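Local coordinates for protein MupZ (Pseudomonas fluorescens, PDB 6FXD) that probably acts as an epoxide hydrolase in mupirocin biosynthesis, working with a Rieske oxygenase in a cascade that creates oxygen heterocycles, at residues I101-V106 / K124-E129; C57-F62 / R72-D77. All coordinates share one frame; numbering follows the deposited sequence.

Contact 1. Residues I101-V106 / K124-E129; sequences IVRYEV and KPQFFE
Val106 packs alongside Phe127, their side chains running in one direction, with Val106 CB 3.8 Å from CD1 of the Phe127 ring. Pro125 joins this apolar cluster: its CB lies over one face of the Phe127 ring, near the rim, and meets the edge of the Tyr104 ring, 3.8 Å from CD2. Leu113 and Leu116 cover Val106 from the segment that links the two strands. Strand 126-135 runs parallel to strand 100-108, the two closing a beta-alpha-beta unit around helix 110-113. Gln126 N donates to Tyr104 O, Val106 N to Gln126 O and Phe128 N to Val106 O, each at 2.9 Å. Bent at chi2 (76°), the Gln126 side chain folds back so that OE1 accepts from Tyr104 N at 3.3 Å, in the carbonyl plane; water 1 accepts from Gln126 NE2 and from the same Tyr104 N. On the Gln126 side of the sheet, Glu105 OE2 takes Arg103 NH1 in a 2.7 Å salt bridge, while OE1 is hydrogen-bonded to His107 of the same chain and to Tyr29 of the second subunit. With an alanine in place of Glu105, Arg103 NH1 would probably lose its in-chain carboxylate, and those two residues their shared acceptor.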
loop_
_atom_site.group_PDB
_atom_site.type_symbol
_atom_site.label_atom_id
_atom_site.label_comp_id
_atom_site.label_asym_id
_atom_site.label_seq_id
_atom_site.Cartn_x
_atom_site.Cartn_y
_atom_site.Cartn_z
ATOM N N ILE A 101 18.875 -24.515 14.715
ATOM C CA ILE A 101 18.238 -23.621 13.757
ATOM C C ILE A 101 19.342 -22.977 12.934
ATOM O O ILE A 101 20.236 -22.323 13.486
ATOM C CB ILE A 101 17.372 -22.566 14.459
ATOM C CG1 ILE A 101 16.122 -23.249 15.022
ATOM C CG2 ILE A 101 16.935 -21.504 13.460
ATOM C CD1 ILE A 101 15.220 -22.367 15.863
ATOM N N VAL A 102 19.302 -23.205 11.621
ATOM C CA VAL A 102 20.341 -22.711 10.719
ATOM C C VAL A 102 19.910 -21.491 9.917
ATOM O O VAL A 102 20.773 -20.823 9.335
ATOM C CB VAL A 102 20.857 -23.821 9.784
ATOM C CG1 VAL A 102 21.554 -24.907 10.603
ATOM C CG2 VAL A 102 19.713 -24.415 8.957
ATOM N N ARG A 103 18.619 -21.194 9.852
ATOM C CA ARG A 103 18.101 -19.998 9.203
ATOM C C ARG A 103 16.833 -19.615 9.952
ATOM O O ARG A 103 16.094 -20.493 10.397
ATOM C CB ARG A 103 17.770 -20.236 7.714
ATOM C CG ARG A 103 17.728 -18.948 6.888
ATOM C CD ARG A 103 16.924 -19.023 5.571
ATOM N NE ARG A 103 16.918 -20.337 4.944
ATOM C CZ ARG A 103 16.113 -20.709 3.946
ATOM N NH1 ARG A 103 15.226 -19.865 3.429
ATOM N NH2 ARG A 103 16.195 -21.934 3.466
ATOM N N TYR A 104 16.597 -18.319 10.129
ATOM C CA TYR A 104 15.373 -17.852 10.780
ATOM C C TYR A 104 14.919 -16.587 10.059
ATOM O O TYR A 104 15.562 -15.537 10.166
ATOM C CB TYR A 104 15.587 -17.619 12.281
ATOM C CG TYR A 104 14.332 -17.215 13.015
ATOM C CD1 TYR A 104 13.312 -18.129 13.237
ATOM C CD2 TYR A 104 14.161 -15.912 13.473
ATOM C CE1 TYR A 104 12.157 -17.763 13.906
ATOM C CE2 TYR A 104 13.013 -15.533 14.138
ATOM C CZ TYR A 104 12.015 -16.465 14.358
ATOM O OH TYR A 104 10.868 -16.099 15.016
ATOM N N GLU A 105 13.817 -16.687 9.328
ATOM C CA GLU A 105 13.303 -15.575 8.537
ATOM C C GLU A 105 12.027 -15.033 9.158
ATOM O O GLU A 105 11.204 -15.786 9.675
ATOM C CB GLU A 105 12.959 -16.008 7.112
ATOM C CG GLU A 105 14.126 -16.539 6.370
ATOM C CD GLU A 105 13.836 -16.814 4.901
ATOM O OE1 GLU A 105 12.727 -16.494 4.401
ATOM O OE2 GLU A 105 14.726 -17.386 4.250
ATOM N N VAL A 106 11.847 -13.719 9.071
ATOM C CA VAL A 106 10.633 -13.069 9.541
ATOM C C VAL A 106 10.150 -12.165 8.419
ATOM O O VAL A 106 10.898 -11.292 7.965
ATOM C CB VAL A 106 10.871 -12.261 10.826
ATOM C CG1 VAL A 106 9.589 -11.576 11.242
ATOM C CG2 VAL A 106 11.356 -13.182 11.958
ATOM N N LYS A 124 19.231 -13.549 15.373
ATOM C CA LYS A 124 19.880 -13.027 14.172
ATOM C C LYS A 124 19.002 -13.228 12.930
ATOM O O LYS A 124 19.429 -13.869 11.966
ATOM C CB LYS A 124 21.260 -13.645 13.975
ATOM C CG LYS A 124 22.194 -13.454 15.168
ATOM C CD LYS A 124 23.386 -14.405 15.095
ATOM C CE LYS A 124 24.371 -14.170 16.238
ATOM N NZ LYS A 124 23.875 -14.687 17.542
ATOM N N PRO A 125 17.784 -12.695 12.926
ATOM C CA PRO A 125 16.840 -13.047 11.860
ATOM C C PRO A 125 17.152 -12.366 10.535
ATOM O O PRO A 125 17.815 -11.326 10.461
ATOM C CB PRO A 125 15.487 -12.563 12.407
ATOM C CG PRO A 125 15.725 -12.237 13.846
ATOM C CD PRO A 125 17.157 -11.801 13.909
ATOM N N GLN A 126 16.659 -12.988 9.476
ATOM C CA GLN A 126 16.607 -12.359 8.163
ATOM C C GLN A 126 15.230 -11.718 8.031
ATOM O O GLN A 126 14.219 -12.423 7.945
ATOM C CB GLN A 126 16.828 -13.394 7.061
ATOM C CG GLN A 126 18.240 -13.959 6.976
ATOM C CD GLN A 126 18.554 -14.980 8.054
ATOM O OE1 GLN A 126 17.817 -15.951 8.246
ATOM N NE2 GLN A 126 19.662 -14.771 8.758
ATOM N N PHE A 127 15.185 -10.383 8.042
ATOM C CA PHE A 127 13.934 -9.636 8.033
ATOM C C PHE A 127 13.600 -9.253 6.596
ATOM O O PHE A 127 14.385 -8.560 5.942
ATOM C CB PHE A 127 14.058 -8.372 8.881
ATOM C CG PHE A 127 14.042 -8.630 10.376
ATOM C CD1 PHE A 127 12.868 -8.984 11.024
ATOM C CD2 PHE A 127 15.201 -8.484 11.140
ATOM C CE1 PHE A 127 12.852 -9.207 12.399
ATOM C CE2 PHE A 127 15.190 -8.716 12.523
ATOM C CZ PHE A 127 14.011 -9.064 13.148
ATOM N N PHE A 128 12.443 -9.706 6.106
ATOM C CA PHE A 128 11.965 -9.406 4.754
ATOM C C PHE A 128 10.725 -8.530 4.901
ATOM O O PHE A 128 9.697 -8.989 5.416
ATOM C CB PHE A 128 11.594 -10.699 4.030
ATOM C CG PHE A 128 12.773 -11.481 3.523
ATOM C CD1 PHE A 128 13.490 -12.323 4.362
ATOM C CD2 PHE A 128 13.153 -11.377 2.197
ATOM C CE1 PHE A 128 14.571 -13.061 3.882
ATOM C CE2 PHE A 128 14.230 -12.102 1.703
ATOM C CZ PHE A 128 14.949 -12.936 2.548
ATOM N N GLU A 129 10.821 -7.272 4.450
ATOM C CA GLU A 129 9.708 -6.333 4.571
ATOM C C GLU A 129 8.749 -6.499 3.396
ATOM O O GLU A 129 9.137 -6.324 2.233
ATOM C CB GLU A 129 10.227 -4.898 4.679
ATOM C CG GLU A 129 10.960 -4.660 5.990
ATOM C CD GLU A 129 11.339 -3.206 6.242
ATOM O OE1 GLU A 129 11.082 -2.340 5.375
ATOM O OE2 GLU A 129 11.907 -2.934 7.324
HETATM O O HOH W 1 19.218 -16.841 10.515
#

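Contact 2. Residues C57-F62 / R72-D77; sequences CLYYGF and REVYSD
Val74 O is gripped by two successive amides, Leu58 N at 2.8 Å and, more weakly, Tyr59 N at 3.3 Å. This is a classic beta bulge in the hairpin of strands 57-65 and 68-75: Leu58 and Tyr59 both face Val74, and the register slips by one between the Cys57-Tyr75 and Tyr59-Val74 pairs. Beyond it the antiparallel pairing is regular, with Val74 N bound to Tyr59 O and Gly61 and Arg72 joined by two backbone bonds. On the Val74 side of the sheet, Tyr59 has CG anti to its own amide nitrogen (chi1 -172°), which carries the ring across Gly61 to Arg72. A CB on Gly61 would be crowded by Tyr59 CE1. The ring and the guanidinium are nearly parallel, 11° apart; Tyr59 CE1 rests 3.7 Å from Arg72 CD, and Tyr59 OH lies over one guanidinium face, offset toward the rim. Arg72 NH1 itself bonds the backbone of Ala141 of the second subunit, and a strand of that subunit extends the sheet beside Tyr59 to Phe62. On the other side, Tyr60 runs alongside Glu73, its CE1 3.8 Å from Glu73 CD. The carboxylate is held at both oxygens: OE1 receives Tyr75 OH at 2.7 Å from above the carboxylate plane, and OE2 takes water 2, which also bonds Tyr60 OH. The rings of Tyr60 and Tyr75 both meet that of His84. Toward the bulge, Cys57 SG approaches the Tyr75 ring obliquely, 4.9 Å from its centroid.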
loop_
_atom_site.group_PDB
_atom_site.type_symbol
_atom_site.label_atom_id
_atom_site.label_comp_id
_atom_site.label_asym_id
_atom_site.label_seq_id
_atom_site.Cartn_x
_atom_site.Cartn_y
_atom_site.Cartn_z
ATOM N N CYS A 57 -2.184 -16.728 16.815
ATOM C CA CYS A 57 -1.594 -17.645 15.848
ATOM C C CYS A 57 -2.653 -18.107 14.849
ATOM O O CYS A 57 -3.673 -18.680 15.238
ATOM C CB CYS A 57 -0.935 -18.844 16.532
ATOM S SG CYS A 57 -0.162 -19.942 15.302
ATOM N N LEU A 58 -2.411 -17.842 13.564
ATOM C CA LEU A 58 -3.327 -18.215 12.494
ATOM C C LEU A 58 -2.945 -19.508 11.788
ATOM O O LEU A 58 -3.824 -20.182 11.241
ATOM C CB LEU A 58 -3.393 -17.092 11.455
ATOM C CG LEU A 58 -3.708 -15.696 11.996
ATOM C CD1 LEU A 58 -3.604 -14.650 10.880
ATOM C CD2 LEU A 58 -5.077 -15.653 12.654
ATOM N N TYR A 59 -1.658 -19.844 11.744
ATOM C CA TYR A 59 -1.193 -21.048 11.074
ATOM C C TYR A 59 0.118 -21.466 11.721
ATOM O O TYR A 59 0.958 -20.619 12.018
ATOM C CB TYR A 59 -0.935 -20.758 9.597
ATOM C CG TYR A 59 -0.640 -21.970 8.759
ATOM C CD1 TYR A 59 0.656 -22.470 8.655
ATOM C CD2 TYR A 59 -1.646 -22.596 8.031
ATOM C CE1 TYR A 59 0.938 -23.579 7.882
ATOM C CE2 TYR A 59 -1.372 -23.696 7.250
ATOM C CZ TYR A 59 -0.081 -24.184 7.176
ATOM O OH TYR A 59 0.193 -25.285 6.401
ATOM N N TYR A 60 0.292 -22.770 11.939
ATOM C CA TYR A 60 1.524 -23.268 12.552
ATOM C C TYR A 60 1.710 -24.695 12.042
ATOM O O TYR A 60 0.981 -25.603 12.467
ATOM C CB TYR A 60 1.400 -23.233 14.069
ATOM C CG TYR A 60 2.665 -23.504 14.844
ATOM C CD1 TYR A 60 3.635 -22.515 15.022
ATOM C CD2 TYR A 60 2.868 -24.742 15.446
ATOM C CE1 TYR A 60 4.776 -22.768 15.781
ATOM C CE2 TYR A 60 4.002 -25.005 16.174
ATOM C CZ TYR A 60 4.948 -24.025 16.355
ATOM O OH TYR A 60 6.062 -24.334 17.096
ATOM N N GLY A 61 2.668 -24.908 11.151
ATOM C CA GLY A 61 2.824 -26.210 10.525
ATOM C C GLY A 61 4.270 -26.558 10.237
ATOM O O GLY A 61 5.062 -25.701 9.833
ATOM N N PHE A 62 4.604 -27.838 10.414
ATOM C CA PHE A 62 5.957 -28.352 10.226
ATOM C C PHE A 62 6.050 -29.147 8.928
ATOM O O PHE A 62 5.185 -29.986 8.638
ATOM C CB PHE A 62 6.375 -29.262 11.388
ATOM C CG PHE A 62 6.659 -28.527 12.663
ATOM C CD1 PHE A 62 7.907 -27.934 12.898
ATOM C CD2 PHE A 62 5.675 -28.414 13.639
ATOM C CE1 PHE A 62 8.161 -27.270 14.095
ATOM C CE2 PHE A 62 5.926 -27.739 14.820
ATOM C CZ PHE A 62 7.156 -27.170 15.047
ATOM N N ARG A 72 6.271 -23.147 9.441
ATOM C CA ARG A 72 5.629 -21.952 8.891
ATOM C C ARG A 72 4.701 -21.428 9.982
ATOM O O ARG A 72 3.744 -22.108 10.361
ATOM C CB ARG A 72 4.841 -22.307 7.630
ATOM C CG ARG A 72 4.344 -21.075 6.850
ATOM C CD ARG A 72 3.188 -21.363 5.894
ATOM N NE ARG A 72 3.469 -22.549 5.092
ATOM C CZ ARG A 72 2.620 -23.104 4.229
ATOM N NH1 ARG A 72 1.416 -22.581 4.035
ATOM N NH2 ARG A 72 2.976 -24.195 3.568
ATOM N N GLU A 73 5.009 -20.252 10.527
ATOM C CA GLU A 73 4.278 -19.668 11.641
ATOM C C GLU A 73 3.679 -18.356 11.167
ATOM O O GLU A 73 4.416 -17.440 10.806
ATOM C CB GLU A 73 5.232 -19.407 12.801
ATOM C CG GLU A 73 6.247 -20.525 13.042
ATOM C CD GLU A 73 7.166 -20.279 14.227
ATOM O OE1 GLU A 73 6.992 -19.250 14.920
ATOM O OE2 GLU A 73 8.074 -21.112 14.448
ATOM N N VAL A 74 2.359 -18.250 11.189
ATOM C CA VAL A 74 1.664 -17.052 10.724
ATOM C C VAL A 74 0.900 -16.459 11.897
ATOM O O VAL A 74 0.091 -17.156 12.525
ATOM C CB VAL A 74 0.734 -17.359 9.537
ATOM C CG1 VAL A 74 0.098 -16.069 9.050
ATOM C CG2 VAL A 74 1.522 -18.045 8.407
ATOM N N TYR A 75 1.148 -15.179 12.189
ATOM C CA TYR A 75 0.549 -14.494 13.324
ATOM C C TYR A 75 -0.217 -13.275 12.836
ATOM O O TYR A 75 0.140 -12.671 11.826
ATOM C CB TYR A 75 1.621 -14.052 14.340
ATOM C CG TYR A 75 2.442 -15.230 14.818
ATOM C CD1 TYR A 75 1.971 -16.071 15.825
ATOM C CD2 TYR A 75 3.663 -15.534 14.228
ATOM C CE1 TYR A 75 2.701 -17.172 16.236
ATOM C CE2 TYR A 75 4.396 -16.629 14.627
ATOM C CZ TYR A 75 3.925 -17.441 15.644
ATOM O OH TYR A 75 4.657 -18.534 16.041
ATOM N N SER A 76 -1.272 -12.905 13.558
ATOM C CA SER A 76 -2.097 -11.798 13.082
ATOM C C SER A 76 -1.367 -10.457 13.122
ATOM O O SER A 76 -1.766 -9.536 12.399
ATOM C CB SER A 76 -3.434 -11.751 13.825
ATOM O OG SER A 76 -3.230 -11.643 15.215
ATOM N N ASP A 77 -0.340 -10.321 13.962
ATOM C CA ASP A 77 0.485 -9.116 14.020
ATOM C C ASP A 77 1.776 -9.453 14.764
ATOM O O ASP A 77 1.983 -10.588 15.199
ATOM C CB ASP A 77 -0.276 -7.941 14.650
ATOM C CG ASP A 77 -0.786 -8.243 16.061
ATOM O OD1 ASP A 77 -0.271 -9.167 16.723
ATOM O OD2 ASP A 77 -1.703 -7.530 16.516
HETATM O O HOH W 2 8.078 -22.245 17.090
#

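How the contacts relate
From the N terminus, strand 24-31, the first strand of the sheet, takes its middle position, and helix 37-51 leads to strand 57-65. Contact 2 then closes the short hairpin with strand 68-75. Helix 78-94 follows, and strand 100-108 returns to the flank of strand 24-31 opposite strand 68-75. Contact 1 closes the longer connection through helix 110-113, adding strand 126-135. The two contacts are in series, neither nested nor crossed, with centres about 15 Å apart. The first four sheet strands and the two long helices follow the ferredoxin-like order, with strand 126-135 added at one edge. Both contacts reach the second subunit, and the sheet runs on across that interface.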